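Local coordinates for protein E1 (Kluyveromyces marxianus, PDB 3VX6) that acts as an E1-like enzyme of autophagy, activating the ubiquitin-like proteins Atg8 and Atg12 for conjugation, at residues F24-S28 against Y134-Y138. Numbering follows the deposited sequence.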
loop_
_atom_site.group_PDB
_atom_site.type_symbol
_atom_site.label_atom_id
_atom_site.label_comp_id
_atom_site.label_asym_id
_atom_site.label_seq_id
_atom_site.Cartn_x
_atom_site.Cartn_y
_atom_site.Cartn_z
ATOM N N PHE A 24 19.151 4.188 -5.249
ATOM C CA PHE A 24 19.505 5.550 -5.597
ATOM C C PHE A 24 20.628 5.517 -6.599
ATOM O O PHE A 24 20.827 6.465 -7.350
ATOM C CB PHE A 24 19.918 6.326 -4.361
ATOM C CG PHE A 24 18.761 6.765 -3.540
ATOM C CD1 PHE A 24 18.623 6.344 -2.227
ATOM C CD2 PHE A 24 17.769 7.563 -4.100
ATOM C CE1 PHE A 24 17.518 6.709 -1.487
ATOM C CE2 PHE A 24 16.665 7.930 -3.371
ATOM C CZ PHE A 24 16.536 7.505 -2.067
ATOM N N HIS A 25 21.372 4.419 -6.593
ATOM C CA HIS A 25 22.440 4.254 -7.544
ATOM C C HIS A 25 21.702 4.047 -8.849
ATOM O O HIS A 25 22.023 4.657 -9.858
ATOM C CB HIS A 25 23.285 3.026 -7.200
ATOM C CG HIS A 25 24.512 3.341 -6.395
ATOM N ND1 HIS A 25 24.472 4.063 -5.220
ATOM C CD2 HIS A 25 25.812 3.013 -6.591
ATOM C CE1 HIS A 25 25.693 4.168 -4.726
ATOM N NE2 HIS A 25 26.524 3.540 -5.537
ATOM N N GLU A 26 20.681 3.201 -8.811
ATOM C CA GLU A 26 19.893 2.924 -9.998
ATOM C C GLU A 26 19.069 4.155 -10.357
ATOM O O GLU A 26 18.916 4.481 -11.530
ATOM C CB GLU A 26 18.979 1.715 -9.763
ATOM C CG GLU A 26 18.106 1.321 -10.958
ATOM C CD GLU A 26 18.902 0.913 -12.198
ATOM O OE1 GLU A 26 20.154 0.888 -12.143
ATOM O OE2 GLU A 26 18.266 0.613 -13.234
ATOM N N LEU A 27 18.535 4.839 -9.351
ATOM C CA LEU A 27 17.752 6.035 -9.617
ATOM C C LEU A 27 18.688 6.987 -10.312
ATOM O O LEU A 27 18.332 7.597 -11.314
ATOM C CB LEU A 27 17.237 6.677 -8.324
ATOM C CG LEU A 27 16.548 8.040 -8.492
ATOM C CD1 LEU A 27 15.441 7.940 -9.529
ATOM C CD2 LEU A 27 15.989 8.498 -7.165
ATOM N N SER A 28 19.895 7.104 -9.773
ATOM C CA SER A 28 20.898 7.979 -10.357
ATOM C C SER A 28 21.100 7.564 -11.803
ATOM O O SER A 28 20.988 8.381 -12.712
ATOM C CB SER A 28 22.218 7.860 -9.596
ATOM O OG SER A 28 22.092 8.335 -8.267
ATOM N N TYR A 134 26.078 14.512 -3.617
ATOM C CA TYR A 134 25.852 13.075 -3.467
ATOM C C TYR A 134 25.020 12.700 -2.227
ATOM O O TYR A 134 25.434 11.902 -1.387
ATOM C CB TYR A 134 27.194 12.339 -3.479
ATOM C CG TYR A 134 27.057 10.880 -3.832
ATOM C CD1 TYR A 134 26.412 9.998 -2.967
ATOM C CD2 TYR A 134 27.535 10.380 -5.043
ATOM C CE1 TYR A 134 26.241 8.653 -3.288
ATOM C CE2 TYR A 134 27.366 9.021 -5.378
ATOM C CZ TYR A 134 26.712 8.169 -4.486
ATOM O OH TYR A 134 26.502 6.841 -4.778
ATOM N N LYS A 135 23.831 13.290 -2.139
ATOM C CA LYS A 135 22.913 13.063 -1.032
ATOM C C LYS A 135 21.543 12.822 -1.653
ATOM O O LYS A 135 21.130 13.542 -2.558
ATOM C CB LYS A 135 22.869 14.295 -0.127
ATOM C CG LYS A 135 24.244 14.793 0.305
ATOM C CD LYS A 135 24.172 16.158 0.981
ATOM C CE LYS A 135 25.569 16.704 1.284
ATOM N NZ LYS A 135 25.530 18.096 1.824
ATOM N N PHE A 136 20.839 11.810 -1.161
ATOM C CA PHE A 136 19.532 11.470 -1.705
ATOM C C PHE A 136 18.398 11.632 -0.727
ATOM O O PHE A 136 18.229 10.814 0.161
ATOM C CB PHE A 136 19.553 10.038 -2.212
ATOM C CG PHE A 136 20.569 9.811 -3.270
ATOM C CD1 PHE A 136 20.202 9.798 -4.614
ATOM C CD2 PHE A 136 21.911 9.670 -2.935
ATOM C CE1 PHE A 136 21.156 9.648 -5.611
ATOM C CE2 PHE A 136 22.872 9.522 -3.923
ATOM C CZ PHE A 136 22.493 9.512 -5.266
ATOM N N TYR A 137 17.615 12.689 -0.913
ATOM C CA TYR A 137 16.469 12.968 -0.068
ATOM C C TYR A 137 15.260 12.238 -0.659
ATOM O O TYR A 137 15.008 12.321 -1.857
ATOM C CB TYR A 137 16.211 14.471 -0.048
ATOM C CG TYR A 137 17.433 15.290 0.313
ATOM C CD1 TYR A 137 17.526 15.942 1.545
ATOM C CD2 TYR A 137 18.518 15.388 -0.567
ATOM C CE1 TYR A 137 18.673 16.671 1.895
ATOM C CE2 TYR A 137 19.670 16.113 -0.225
ATOM C CZ TYR A 137 19.738 16.746 1.005
ATOM O OH TYR A 137 20.876 17.427 1.354
ATOM N N TYR A 138 14.522 11.500 0.158
ATOM C CA TYR A 138 13.347 10.815 -0.355
ATOM C C TYR A 138 12.275 10.639 0.690
ATOM O O TYR A 138 12.515 10.773 1.891
ATOM C CB TYR A 138 13.691 9.449 -0.920
ATOM C CG TYR A 138 14.236 8.491 0.093
ATOM C CD1 TYR A 138 15.498 8.688 0.641
ATOM C CD2 TYR A 138 13.513 7.356 0.470
ATOM C CE1 TYR A 138 16.037 7.783 1.533
ATOM C CE2 TYR A 138 14.044 6.433 1.367
ATOM C CZ TYR A 138 15.313 6.655 1.894
ATOM O OH TYR A 138 15.880 5.763 2.778
#
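Phe24 and Phe136 pack as a reciprocal pair, each laying its CB over a face of the other's ring. Phe136 CB lies 3.5 Å from the centroid of the Phe24 ring, nearly on the ring normal, while Phe24 CB sits 3.7 Å from the centroid of the Phe136 ring, displaced toward its rim. The two side chains run past each other in opposite directions, their rings inclined at 31°, so that two CH-pi contacts rather than a face-to-face stack join them. Beyond this pair, Phe24 turns the CZ end of its ring to one face of Tyr138, an edge-to-face arrangement with centroids 4.8 Å apart and planes at 63°. Tyr138 CG stands between its backbone N and carbonyl carbon (chi1 63°), which sets that face across the path of Phe24. The three residues form an aromatic cluster where 24-28 of helix 21-33 crosses 135-138 of strand 135-144 nearly at a right angle, the axes of these short segments 10.4 Å apart at closest, a helix-on-sheet packing within the N-terminal domain of Atg7. With an alanine at Phe24 the ring would be gone, which would probably leave a gap between Phe136 and Tyr138, with Phe136 CB losing the face it rests on and Tyr138 the edge turned toward it. At the margin, Ser28 OG approaches the edge of the Phe136 ring, and Ser28 N donates a backbone hydrogen bond to Phe24 O, one helical turn back. Farther out, Val19, Met125 and Ile275 press on both Phe24 and Tyr138, while backbone hydrogen bonds to Ile275 and Lys273 tie Phe136 and Tyr138 into the sheet.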